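Local structure of superoxide dismutase (Porphyromonas gingivalis, 1UER) at residues E4-P9 / N73-F78; K41-T46 / G62-N67; L126-N131 / G149-L154. The protein catalyses the dismutation of superoxide into oxygen and hydrogen peroxide as a homodimer, cycling one iron or manganese ion per subunit between oxidation states. All coordinates share one frame; numbering follows the deposited sequence.

Interaction 1: E4-P9 / N73-F78. With FE (Fe (III) ion), chain E.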
ATOM      1  N   GLU A   4     -12.986   5.003 -20.031  1.00 31.13           N
ATOM      2  CA  GLU A   4     -13.255   6.331 -19.486  1.00 31.53           C
ATOM      3  C   GLU A   4     -13.062   6.464 -17.989  1.00 31.33           C
ATOM      4  O   GLU A   4     -13.129   5.487 -17.259  1.00 31.14           O
ATOM      5  CB  GLU A   4     -14.709   6.739 -19.790  1.00 32.26           C
ATOM      6  CG  GLU A   4     -15.148   6.597 -21.250  1.00 33.63           C
ATOM      7  CD  GLU A   4     -14.714   7.763 -22.136  1.00 34.58           C
ATOM      8  OE1 GLU A   4     -14.086   8.716 -21.623  1.00 35.25           O
ATOM      9  OE2 GLU A   4     -15.010   7.734 -23.352  1.00 35.44           O
ATOM     10  N   LEU A   5     -12.853   7.701 -17.542  1.00 31.16           N
ATOM     11  CA  LEU A   5     -12.792   7.960 -16.118  1.00 31.17           C
ATOM     12  C   LEU A   5     -14.298   8.003 -15.813  1.00 31.40           C
ATOM     13  O   LEU A   5     -15.050   8.817 -16.356  1.00 31.43           O
ATOM     14  CB  LEU A   5     -12.104   9.307 -15.824  1.00 30.75           C
ATOM     15  CG  LEU A   5     -12.312   9.694 -14.349  1.00 30.68           C
ATOM     16  CD1 LEU A   5     -11.510   8.736 -13.445  1.00 30.30           C
ATOM     17  CD2 LEU A   5     -11.839  11.128 -14.129  1.00 30.41           C
ATOM     18  N   ILE A   6     -14.760   7.113 -14.951  1.00 31.69           N
ATOM     19  CA  ILE A   6     -16.192   7.048 -14.693  1.00 32.16           C
ATOM     20  C   ILE A   6     -16.800   8.308 -14.135  1.00 32.34           C
ATOM     21  O   ILE A   6     -16.224   8.981 -13.283  1.00 31.86           O
ATOM     22  CB  ILE A   6     -16.516   5.884 -13.780  1.00 32.45           C
ATOM     23  CG1 ILE A   6     -15.968   6.110 -12.373  1.00 32.54           C
ATOM     24  CG2 ILE A   6     -15.935   4.650 -14.365  1.00 32.88           C
ATOM     25  CD1 ILE A   6     -16.345   5.023 -11.404  1.00 33.38           C
ATOM     26  N   SER A   7     -17.967   8.648 -14.662  1.00 32.60           N
ATOM     27  CA  SER A   7     -18.657   9.829 -14.190  1.00 33.02           C
ATOM     28  C   SER A   7     -19.258   9.400 -12.872  1.00 32.97           C
ATOM     29  O   SER A   7     -19.835   8.329 -12.785  1.00 33.20           O
ATOM     30  CB  SER A   7     -19.779  10.221 -15.152  1.00 33.41           C
ATOM     31  OG  SER A   7     -19.279  10.385 -16.460  1.00 34.34           O
ATOM     32  N   LEU A   8     -19.099  10.221 -11.845  1.00 32.93           N
ATOM     33  CA  LEU A   8     -19.641   9.898 -10.535  1.00 32.76           C
ATOM     34  C   LEU A   8     -21.146  10.122 -10.536  1.00 32.78           C
ATOM     35  O   LEU A   8     -21.637  11.123 -11.071  1.00 33.08           O
ATOM     36  CB  LEU A   8     -19.007  10.786  -9.468  1.00 32.67           C
ATOM     37  CG  LEU A   8     -17.527  10.637  -9.171  1.00 32.70           C
ATOM     38  CD1 LEU A   8     -17.133  11.653  -8.107  1.00 32.67           C
ATOM     39  CD2 LEU A   8     -17.258   9.207  -8.708  1.00 32.31           C
ATOM     40  N   PRO A   9     -21.905   9.180  -9.978  1.00 32.72           N
ATOM     41  CA  PRO A   9     -23.358   9.356  -9.945  1.00 32.48           C
ATOM     42  C   PRO A   9     -23.848  10.263  -8.795  1.00 32.25           C
ATOM     43  O   PRO A   9     -25.040  10.285  -8.496  1.00 32.57           O
ATOM     44  CB  PRO A   9     -23.877   7.924  -9.849  1.00 32.64           C
ATOM     45  CG  PRO A   9     -22.797   7.193  -9.108  1.00 32.68           C
ATOM     46  CD  PRO A   9     -21.486   7.879  -9.414  1.00 32.56           C
ATOM     47  N   ASN A  73     -11.938  -2.231 -10.179  1.00 22.25           N
ATOM     48  CA  ASN A  73     -12.172  -2.126  -8.740  1.00 22.05           C
ATOM     49  C   ASN A  73     -12.773  -0.752  -8.397  1.00 21.84           C
ATOM     50  O   ASN A  73     -13.773  -0.683  -7.682  1.00 21.62           O
ATOM     51  CB  ASN A  73     -10.852  -2.255  -7.977  1.00 22.88           C
ATOM     52  CG  ASN A  73     -10.433  -3.679  -7.773  1.00 23.28           C
ATOM     53  OD1 ASN A  73     -11.279  -4.558  -7.602  1.00 23.87           O
ATOM     54  ND2 ASN A  73      -9.112  -3.922  -7.737  1.00 23.75           N
ATOM     55  N   HIS A  74     -12.149   0.326  -8.887  1.00 21.70           N
ATOM     56  CA  HIS A  74     -12.647   1.667  -8.565  1.00 21.77           C
ATOM     57  C   HIS A  74     -14.006   2.004  -9.184  1.00 21.84           C
ATOM     58  O   HIS A  74     -14.825   2.690  -8.561  1.00 21.46           O
ATOM     59  CB  HIS A  74     -11.590   2.716  -8.922  1.00 22.09           C
ATOM     60  CG  HIS A  74     -10.436   2.720  -7.983  1.00 22.28           C
ATOM     61  ND1 HIS A  74      -9.337   1.911  -8.164  1.00 22.32           N
ATOM     62  CD2 HIS A  74     -10.201   3.435  -6.852  1.00 22.73           C
ATOM     63  CE1 HIS A  74      -8.470   2.129  -7.187  1.00 22.79           C
ATOM     64  NE2 HIS A  74      -8.970   3.043  -6.381  1.00 22.29           N
ATOM     65  N   ASN A  75     -14.284   1.493 -10.384  1.00 21.82           N
ATOM     66  CA  ASN A  75     -15.597   1.775 -10.983  1.00 21.89           C
ATOM     67  C   ASN A  75     -16.674   1.150 -10.075  1.00 21.80           C
ATOM     68  O   ASN A  75     -17.701   1.775  -9.798  1.00 22.11           O
ATOM     69  CB  ASN A  75     -15.699   1.181 -12.391  1.00 22.20           C
ATOM     70  CG  ASN A  75     -14.781   1.877 -13.385  1.00 22.29           C
ATOM     71  OD1 ASN A  75     -14.255   2.966 -13.109  1.00 22.57           O
ATOM     72  ND2 ASN A  75     -14.587   1.255 -14.547  1.00 22.06           N
ATOM     73  N   LEU A  76     -16.418  -0.056  -9.601  1.00 21.67           N
ATOM     74  CA  LEU A  76     -17.374  -0.728  -8.722  1.00 21.86           C
ATOM     75  C   LEU A  76     -17.458  -0.020  -7.373  1.00 21.84           C
ATOM     76  O   LEU A  76     -18.535   0.163  -6.808  1.00 22.12           O
ATOM     77  CB  LEU A  76     -16.969  -2.170  -8.547  1.00 22.05           C
ATOM     78  CG  LEU A  76     -17.151  -2.984  -9.836  1.00 22.49           C
ATOM     79  CD1 LEU A  76     -16.292  -4.253  -9.688  1.00 22.53           C
ATOM     80  CD2 LEU A  76     -18.649  -3.363 -10.094  1.00 22.71           C
ATOM     81  N   TYR A  77     -16.307   0.379  -6.861  1.00 21.66           N
ATOM     82  CA  TYR A  77     -16.205   1.070  -5.576  1.00 21.78           C
ATOM     83  C   TYR A  77     -17.000   2.373  -5.540  1.00 21.96           C
ATOM     84  O   TYR A  77     -17.842   2.562  -4.683  1.00 21.95           O
ATOM     85  CB  TYR A  77     -14.737   1.353  -5.319  1.00 21.49           C
ATOM     86  CG  TYR A  77     -14.416   2.085  -4.050  1.00 21.28           C
ATOM     87  CD1 TYR A  77     -14.421   1.427  -2.819  1.00 21.36           C
ATOM     88  CD2 TYR A  77     -13.986   3.395  -4.095  1.00 21.60           C
ATOM     89  CE1 TYR A  77     -13.975   2.070  -1.643  1.00 21.48           C
ATOM     90  CE2 TYR A  77     -13.538   4.048  -2.946  1.00 21.14           C
ATOM     91  CZ  TYR A  77     -13.524   3.380  -1.728  1.00 21.20           C
ATOM     92  OH  TYR A  77     -12.983   3.982  -0.608  1.00 21.34           O
ATOM     93  N   PHE A  78     -16.717   3.262  -6.482  1.00 22.09           N
ATOM     94  CA  PHE A  78     -17.422   4.533  -6.477  1.00 22.50           C
ATOM     95  C   PHE A  78     -18.907   4.430  -6.780  1.00 22.82           C
ATOM     96  O   PHE A  78     -19.700   5.246  -6.263  1.00 22.90           O
ATOM     97  CB  PHE A  78     -16.746   5.495  -7.441  1.00 22.52           C
ATOM     98  CG  PHE A  78     -15.398   6.010  -6.934  1.00 22.27           C
ATOM     99  CD1 PHE A  78     -15.329   6.717  -5.737  1.00 22.45           C
ATOM    100  CD2 PHE A  78     -14.228   5.728  -7.625  1.00 22.62           C
ATOM    101  CE1 PHE A  78     -14.084   7.141  -5.218  1.00 22.59           C
ATOM    102  CE2 PHE A  78     -12.982   6.144  -7.127  1.00 22.36           C
ATOM    103  CZ  PHE A  78     -12.921   6.856  -5.916  1.00 22.28           C
TER
HETATM  104 FE    FE E 192      -7.986   3.171  -4.448  1.00 27.78          FE
HETATM  105  O   HOH W   1     -13.859   2.786 -17.099  1.00 25.06           O
HETATM  106  O   HOH W   2     -12.822   5.003 -14.466  1.00 25.22           O
HETATM  107  O   HOH W   3      -6.834   1.492  -4.558  1.00 20.96           O
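I6 and L8 of the N-terminal segment E4-P9 pack on F78 of helix 62-79, the second long helix of the alpha-hairpin domain and the one that supplies H74 to the metal. I6 CD1 and L8 CD2 each lie 4.0 Å from F78 CB, closing on one benzylic carbon and meeting the ring obliquely. I6 gets there with CG1 between its backbone N and carbonyl carbon (chi1 68°), from where CD1, anti to I6 CA (chi2 176°), reaches the helix backbone, 3.4 Å from N75 CA. A polar layer borders this patch: one water donates to E4 O and N75 OD1 and accepts from I6 N, while a second donates to E4 O and accepts from N75 ND2. Water thus links both ends of the N75 amide to the segment. Further out, L8 leans on V24 and H28 of helix 21-42, and I6 O accepts from H28 NE2. On the metal side, H27, D157 and H161 complete the protein ligands of the iron(III) ion, and H74 ND1 is hydrogen-bonded to the backbone O of Q70, which fixes the ring's rotation. H74 NE2 binds the iron at 2.2 Å, with a water at 2.0 Å from the metal.

Interaction 2: K41-T46 / G62-N67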
ATOM      1  N   LYS A  41      -3.029   3.669 -22.685  1.00 29.52           N
ATOM      2  CA  LYS A  41      -1.756   3.714 -23.416  1.00 30.17           C
ATOM      3  C   LYS A  41      -1.110   2.340 -23.547  1.00 30.34           C
ATOM      4  O   LYS A  41      -0.622   1.943 -24.614  1.00 30.25           O
ATOM      5  CB  LYS A  41      -0.780   4.693 -22.729  1.00 30.62           C
ATOM      6  CG  LYS A  41       0.531   4.865 -23.474  1.00 31.49           C
ATOM      7  CD  LYS A  41       1.349   6.009 -22.924  1.00 32.05           C
ATOM      8  CE  LYS A  41       2.838   5.642 -22.837  1.00 32.81           C
ATOM      9  NZ  LYS A  41       3.691   6.688 -23.439  1.00 33.25           N
ATOM     10  N   LEU A  42      -1.135   1.590 -22.459  1.00 30.58           N
ATOM     11  CA  LEU A  42      -0.515   0.283 -22.429  1.00 30.86           C
ATOM     12  C   LEU A  42      -1.148  -0.764 -23.338  1.00 30.99           C
ATOM     13  O   LEU A  42      -0.492  -1.737 -23.725  1.00 30.98           O
ATOM     14  CB  LEU A  42      -0.505  -0.245 -20.992  1.00 31.24           C
ATOM     15  CG  LEU A  42       0.733  -0.115 -20.085  1.00 31.59           C
ATOM     16  CD1 LEU A  42       1.747   0.926 -20.573  1.00 32.05           C
ATOM     17  CD2 LEU A  42       0.228   0.162 -18.679  1.00 31.85           C
ATOM     18  N   ILE A  43      -2.418  -0.605 -23.673  1.00 30.94           N
ATOM     19  CA  ILE A  43      -3.014  -1.644 -24.487  1.00 31.16           C
ATOM     20  C   ILE A  43      -2.812  -1.419 -25.968  1.00 31.30           C
ATOM     21  O   ILE A  43      -3.127  -2.316 -26.754  1.00 31.41           O
ATOM     22  CB  ILE A  43      -4.499  -1.812 -24.195  1.00 30.94           C
ATOM     23  CG1 ILE A  43      -5.256  -0.532 -24.533  1.00 30.66           C
ATOM     24  CG2 ILE A  43      -4.674  -2.166 -22.727  1.00 30.92           C
ATOM     25  CD1 ILE A  43      -6.715  -0.641 -24.293  1.00 30.59           C
ATOM     26  N   ILE A  44      -2.296  -0.244 -26.342  1.00 31.60           N
ATOM     27  CA  ILE A  44      -2.063   0.046 -27.765  1.00 31.98           C
ATOM     28  C   ILE A  44      -1.156  -1.045 -28.340  1.00 32.37           C
ATOM     29  O   ILE A  44      -0.111  -1.384 -27.768  1.00 32.34           O
ATOM     30  CB  ILE A  44      -1.388   1.406 -27.962  1.00 31.99           C
ATOM     31  CG1 ILE A  44      -2.362   2.531 -27.622  1.00 31.91           C
ATOM     32  CG2 ILE A  44      -0.913   1.575 -29.437  1.00 32.30           C
ATOM     33  CD1 ILE A  44      -1.648   3.807 -27.300  1.00 32.11           C
ATOM     34  N   GLY A  45      -1.558  -1.607 -29.478  1.00 32.71           N
ATOM     35  CA  GLY A  45      -0.739  -2.632 -30.096  1.00 33.28           C
ATOM     36  C   GLY A  45      -0.725  -3.990 -29.421  1.00 33.66           C
ATOM     37  O   GLY A  45       0.173  -4.784 -29.681  1.00 33.71           O
ATOM     38  N   THR A  46      -1.698  -4.269 -28.554  1.00 34.07           N
ATOM     39  CA  THR A  46      -1.773  -5.563 -27.870  1.00 34.53           C
ATOM     40  C   THR A  46      -3.068  -6.281 -28.206  1.00 34.87           C
ATOM     41  O   THR A  46      -3.931  -5.733 -28.889  1.00 34.85           O
ATOM     42  CB  THR A  46      -1.729  -5.395 -26.357  1.00 34.73           C
ATOM     43  OG1 THR A  46      -2.989  -4.874 -25.915  1.00 34.62           O
ATOM     44  CG2 THR A  46      -0.601  -4.450 -25.982  1.00 34.74           C
ATOM     45  N   GLY A  62       0.846  -8.432 -15.552  1.00 32.83           N
ATOM     46  CA  GLY A  62       1.776  -7.323 -15.443  1.00 31.89           C
ATOM     47  C   GLY A  62       1.139  -5.962 -15.269  1.00 31.22           C
ATOM     48  O   GLY A  62       0.133  -5.819 -14.566  1.00 31.19           O
ATOM     49  N   GLY A  63       1.724  -4.957 -15.908  1.00 30.53           N
ATOM     50  CA  GLY A  63       1.213  -3.602 -15.795  1.00 29.89           C
ATOM     51  C   GLY A  63      -0.181  -3.427 -16.364  1.00 29.33           C
ATOM     52  O   GLY A  63      -0.982  -2.643 -15.828  1.00 28.94           O
ATOM     53  N   ILE A  64      -0.489  -4.130 -17.455  1.00 28.83           N
ATOM     54  CA  ILE A  64      -1.830  -3.989 -18.022  1.00 28.54           C
ATOM     55  C   ILE A  64      -2.829  -4.457 -16.983  1.00 28.20           C
ATOM     56  O   ILE A  64      -3.828  -3.796 -16.748  1.00 28.01           O
ATOM     57  CB  ILE A  64      -2.004  -4.785 -19.335  1.00 28.65           C
ATOM     58  CG1 ILE A  64      -1.255  -4.065 -20.449  1.00 28.78           C
ATOM     59  CG2 ILE A  64      -3.506  -4.867 -19.744  1.00 28.75           C
ATOM     60  CD1 ILE A  64      -1.268  -4.810 -21.799  1.00 29.18           C
ATOM     61  N   PHE A  65      -2.557  -5.577 -16.336  1.00 27.95           N
ATOM     62  CA  PHE A  65      -3.485  -6.039 -15.321  1.00 27.70           C
ATOM     63  C   PHE A  65      -3.564  -5.077 -14.149  1.00 27.29           C
ATOM     64  O   PHE A  65      -4.654  -4.797 -13.626  1.00 27.14           O
ATOM     65  CB  PHE A  65      -3.099  -7.410 -14.770  1.00 28.06           C
ATOM     66  CG  PHE A  65      -3.964  -7.833 -13.631  1.00 28.48           C
ATOM     67  CD1 PHE A  65      -5.206  -8.398 -13.880  1.00 28.63           C
ATOM     68  CD2 PHE A  65      -3.588  -7.591 -12.310  1.00 28.77           C
ATOM     69  CE1 PHE A  65      -6.061  -8.708 -12.839  1.00 28.68           C
ATOM     70  CE2 PHE A  65      -4.447  -7.901 -11.255  1.00 28.97           C
ATOM     71  CZ  PHE A  65      -5.674  -8.452 -11.518  1.00 29.03           C
ATOM     72  N   ASN A  66      -2.414  -4.577 -13.704  1.00 26.76           N
ATOM     73  CA  ASN A  66      -2.435  -3.676 -12.558  1.00 26.36           C
ATOM     74  C   ASN A  66      -3.387  -2.507 -12.802  1.00 26.06           C
ATOM     75  O   ASN A  66      -4.189  -2.162 -11.929  1.00 25.97           O
ATOM     76  CB  ASN A  66      -1.040  -3.122 -12.257  1.00 26.60           C
ATOM     77  CG  ASN A  66      -0.136  -4.136 -11.594  1.00 26.74           C
ATOM     78  OD1 ASN A  66      -0.594  -5.124 -11.030  1.00 27.02           O
ATOM     79  ND2 ASN A  66       1.168  -3.883 -11.661  1.00 26.95           N
ATOM     80  N   ASN A  67      -3.305  -1.890 -13.980  1.00 25.60           N
ATOM     81  CA  ASN A  67      -4.151  -0.747 -14.266  1.00 25.16           C
ATOM     82  C   ASN A  67      -5.594  -1.138 -14.592  1.00 24.81           C
ATOM     83  O   ASN A  67      -6.532  -0.456 -14.206  1.00 24.48           O
ATOM     84  CB  ASN A  67      -3.523   0.058 -15.393  1.00 25.65           C
ATOM     85  CG  ASN A  67      -2.262   0.770 -14.939  1.00 26.29           C
ATOM     86  OD1 ASN A  67      -2.314   1.745 -14.161  1.00 26.65           O
ATOM     87  ND2 ASN A  67      -1.103   0.270 -15.398  1.00 26.33           N
TER
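L42 and I64 form the apolar centre where the end of helix 21-42 meets the beginning of helix 62-79, in the alpha-hairpin domain. L42 CB rests 3.9 Å from I64 CG1, and the backbone carbonyl of the same leucine is approached by the end of the isoleucine, I64 CD1 lying 3.7 Å from L42 O. The other branch of I64 works separately: with chi1 at -74°, CG1 lies beside the backbone N, which puts CG2 anti to that N, where I64 CG2 meets I43 CG2 at 4.2 Å, the two side chains crossing at about a right angle. T46 CG2 adds a looser touch on I64 CD1, and I64 also packs on I56 of helix 53-59.

The mixed contact is between L42 CD2 and N67 ND2, 3.5 Å apart, where a methyl group lies against an amide nitrogen and the side chains again run nearly perpendicular.

The side-chain hydrogen bonds stay within one segment or run to other parts of the chain. N67 ND2 donates to G63 O at 2.9 Å, bent to 136° at the hydrogen and above the carbonyl plane; the backbone N of N67 reaches that oxygen from the opposite face, so G63 O is gripped twice. I43 O accepts from T46 N and, at 2.7 Å, from T46 OG1, both on one face of its plane, which braces the type II turn I43-T46; T46 OG1 also bonds F48 N.

The N67 amide, whose OD1 has a weak bond from N38 ND2, and the T46 hydroxyl thus find partners other than the opposite segment. The helix end with its following turn and the start of helix 62-79 are consequently joined chiefly by van der Waals contacts, with the hydrogen bonds fixing the local conformations that present them.

Interaction 3: L126-N131 / G149-L154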
ATOM      1  N   LEU A 126     -16.712  -8.954  -1.388  1.00 24.57           N
ATOM      2  CA  LEU A 126     -17.787  -9.921  -1.163  1.00 24.93           C
ATOM      3  C   LEU A 126     -18.040 -10.352  -2.624  1.00 25.32           C
ATOM      4  O   LEU A 126     -18.278  -9.489  -3.504  1.00 24.90           O
ATOM      5  CB  LEU A 126     -19.057  -9.249  -0.616  1.00 24.92           C
ATOM      6  CG  LEU A 126     -20.275 -10.187  -0.621  1.00 25.24           C
ATOM      7  CD1 LEU A 126     -20.096 -11.385   0.332  1.00 25.27           C
ATOM      8  CD2 LEU A 126     -21.501  -9.375  -0.225  1.00 25.15           C
ATOM      9  N   ALA A 127     -17.974 -11.655  -2.909  1.00 25.76           N
ATOM     10  CA  ALA A 127     -18.188 -12.127  -4.280  1.00 26.57           C
ATOM     11  C   ALA A 127     -19.120 -13.331  -4.307  1.00 27.36           C
ATOM     12  O   ALA A 127     -19.367 -13.948  -3.279  1.00 27.06           O
ATOM     13  CB  ALA A 127     -16.855 -12.505  -4.920  1.00 26.76           C
ATOM     14  N   SER A 128     -19.658 -13.637  -5.484  1.00 28.13           N
ATOM     15  CA  SER A 128     -20.549 -14.790  -5.585  1.00 29.35           C
ATOM     16  C   SER A 128     -20.166 -15.673  -6.748  1.00 29.97           C
ATOM     17  O   SER A 128     -19.543 -15.214  -7.722  1.00 29.82           O
ATOM     18  CB  SER A 128     -21.999 -14.341  -5.756  1.00 29.49           C
ATOM     19  OG  SER A 128     -22.190 -13.622  -6.970  1.00 30.18           O
ATOM     20  N   ASP A 129     -20.539 -16.952  -6.655  1.00 30.88           N
ATOM     21  CA  ASP A 129     -20.253 -17.865  -7.756  1.00 31.90           C
ATOM     22  C   ASP A 129     -21.522 -18.028  -8.575  1.00 32.48           C
ATOM     23  O   ASP A 129     -22.516 -17.326  -8.321  1.00 32.41           O
ATOM     24  CB  ASP A 129     -19.694 -19.214  -7.256  1.00 32.32           C
ATOM     25  CG  ASP A 129     -20.734 -20.136  -6.610  1.00 32.58           C
ATOM     26  OD1 ASP A 129     -21.929 -19.807  -6.521  1.00 32.67           O
ATOM     27  OD2 ASP A 129     -20.298 -21.235  -6.173  1.00 33.12           O
ATOM     28  N   ALA A 130     -21.476 -18.918  -9.567  1.00 33.12           N
ATOM     29  CA  ALA A 130     -22.625 -19.158 -10.449  1.00 33.80           C
ATOM     30  C   ALA A 130     -23.914 -19.608  -9.758  1.00 34.16           C
ATOM     31  O   ALA A 130     -25.017 -19.409 -10.300  1.00 34.66           O
ATOM     32  CB  ALA A 130     -22.232 -20.163 -11.534  1.00 33.81           C
ATOM     33  N   ASN A 131     -23.807 -20.205  -8.577  1.00 34.41           N
ATOM     34  CA  ASN A 131     -24.998 -20.653  -7.875  1.00 34.65           C
ATOM     35  C   ASN A 131     -25.388 -19.753  -6.723  1.00 34.37           C
ATOM     36  O   ASN A 131     -26.295 -20.080  -5.944  1.00 34.40           O
ATOM     37  CB  ASN A 131     -24.825 -22.097  -7.413  1.00 35.45           C
ATOM     38  CG  ASN A 131     -24.730 -23.040  -8.577  1.00 36.01           C
ATOM     39  OD1 ASN A 131     -23.775 -23.811  -8.706  1.00 36.62           O
ATOM     40  ND2 ASN A 131     -25.718 -22.971  -9.455  1.00 36.22           N
ATOM     41  N   GLY A 149     -13.127 -16.019 -11.719  1.00 35.22           N
ATOM     42  CA  GLY A 149     -14.460 -16.306 -12.234  1.00 34.13           C
ATOM     43  C   GLY A 149     -15.642 -16.040 -11.317  1.00 33.25           C
ATOM     44  O   GLY A 149     -16.699 -16.662 -11.459  1.00 33.22           O
ATOM     45  N   LEU A 150     -15.483 -15.126 -10.369  1.00 31.99           N
ATOM     46  CA  LEU A 150     -16.582 -14.806  -9.470  1.00 30.89           C
ATOM     47  C   LEU A 150     -17.139 -13.443  -9.838  1.00 30.13           C
ATOM     48  O   LEU A 150     -16.505 -12.684 -10.584  1.00 29.97           O
ATOM     49  CB  LEU A 150     -16.109 -14.805  -8.010  1.00 30.76           C
ATOM     50  CG  LEU A 150     -15.406 -16.080  -7.513  1.00 30.48           C
ATOM     51  CD1 LEU A 150     -14.883 -15.864  -6.111  1.00 30.18           C
ATOM     52  CD2 LEU A 150     -16.397 -17.268  -7.520  1.00 30.48           C
ATOM     53  N   ASN A 151     -18.319 -13.144  -9.304  1.00 29.42           N
ATOM     54  CA  ASN A 151     -19.015 -11.879  -9.531  1.00 28.93           C
ATOM     55  C   ASN A 151     -18.687 -10.931  -8.380  1.00 28.22           C
ATOM     56  O   ASN A 151     -18.960 -11.247  -7.220  1.00 28.34           O
ATOM     57  CB  ASN A 151     -20.517 -12.115  -9.551  1.00 29.49           C
ATOM     58  CG  ASN A 151     -20.913 -13.194 -10.516  1.00 30.05           C
ATOM     59  OD1 ASN A 151     -20.798 -13.010 -11.729  1.00 30.63           O
ATOM     60  ND2 ASN A 151     -21.370 -14.332  -9.991  1.00 30.59           N
ATOM     61  N   PRO A 152     -18.109  -9.765  -8.683  1.00 27.61           N
ATOM     62  CA  PRO A 152     -17.762  -8.814  -7.614  1.00 27.20           C
ATOM     63  C   PRO A 152     -18.994  -8.083  -7.159  1.00 26.79           C
ATOM     64  O   PRO A 152     -19.608  -7.405  -7.963  1.00 26.92           O
ATOM     65  CB  PRO A 152     -16.752  -7.877  -8.270  1.00 27.34           C
ATOM     66  CG  PRO A 152     -17.015  -7.970  -9.756  1.00 27.40           C
ATOM     67  CD  PRO A 152     -17.764  -9.267 -10.023  1.00 27.63           C
ATOM     68  N   LEU A 153     -19.340  -8.207  -5.879  1.00 26.01           N
ATOM     69  CA  LEU A 153     -20.552  -7.572  -5.351  1.00 25.60           C
ATOM     70  C   LEU A 153     -20.324  -6.307  -4.512  1.00 25.09           C
ATOM     71  O   LEU A 153     -20.977  -5.290  -4.700  1.00 25.21           O
ATOM     72  CB  LEU A 153     -21.345  -8.583  -4.500  1.00 25.58           C
ATOM     73  CG  LEU A 153     -21.663  -9.940  -5.150  1.00 25.74           C
ATOM     74  CD1 LEU A 153     -22.348 -10.847  -4.142  1.00 25.84           C
ATOM     75  CD2 LEU A 153     -22.581  -9.716  -6.380  1.00 25.70           C
ATOM     76  N   LEU A 154     -19.402  -6.380  -3.567  1.00 24.64           N
ATOM     77  CA  LEU A 154     -19.134  -5.238  -2.680  1.00 23.91           C
ATOM     78  C   LEU A 154     -17.646  -5.219  -2.399  1.00 23.76           C
ATOM     79  O   LEU A 154     -17.102  -6.218  -1.931  1.00 23.39           O
ATOM     80  CB  LEU A 154     -19.867  -5.436  -1.361  1.00 24.23           C
ATOM     81  CG  LEU A 154     -19.594  -4.341  -0.334  1.00 24.11           C
ATOM     82  CD1 LEU A 154     -20.289  -3.074  -0.758  1.00 24.56           C
ATOM     83  CD2 LEU A 154     -20.134  -4.780   1.027  1.00 24.53           C
TER
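L126 and L153 meet where the antiparallel pairing of strands 122-128 and 151-157 is distorted. L126 O receives the backbone N of L153 at 2.9 Å and, weakly, that of L154, so two residues of one strand stand opposite one of the other. The extra residue lets L153 lean over L126: L153 CB sits 3.3 Å from L126 O, while L153 CD1 reaches to 4.1 Å from L126 CG and 3.9 Å from S128 CB, filling the dip between these two side chains. L126 CB also packs on L154 CB.

On the sheet face of A127, the small methyl makes a shallow spot into which L150 fits, with A127 CB 3.9 Å from L150 CB. The fork of L150 straddles the spot: CD1 stays by the A127 methyl and CD2 lies against D129 CB; S135 and E137 of strand 134-140 flank it.

S128 and N151 pair by two backbone bonds, that from N151 N being nearly straight at 175°. S128 OG stands between its backbone N and carbonyl carbon (chi1 63°) and accepts from N151 ND2 at 3.2 Å, 17° out of the amide plane. D129 OD1 takes the N-H of N131 in an Asx turn. The doubled pairing opposite L126 is a classic beta bulge, set in the three-stranded antiparallel sheet of the C-terminal domain of iron/manganese superoxide dismutases.

In the fold
Interactions 1 and 2 use different parts of helix 62-79, and interaction 2 is nested along the chain inside the loop closed by interaction 1; their centres are 19 Å apart, with nearest atoms about 7 Å from each other. Interaction 1 holds H74 of the iron site, whereas the N67 side chain in interaction 2 is about 11 Å from the iron. Interaction 3 follows in the C-terminal domain, yet touches interaction 1 directly: L76 CD1 packs 3.8 Å from P152 CG, joining the helix of the first domain to the sheet of the second. Strand 151-157 then leads to D157, another iron ligand, whose side chain is about 11 Å from that of L154.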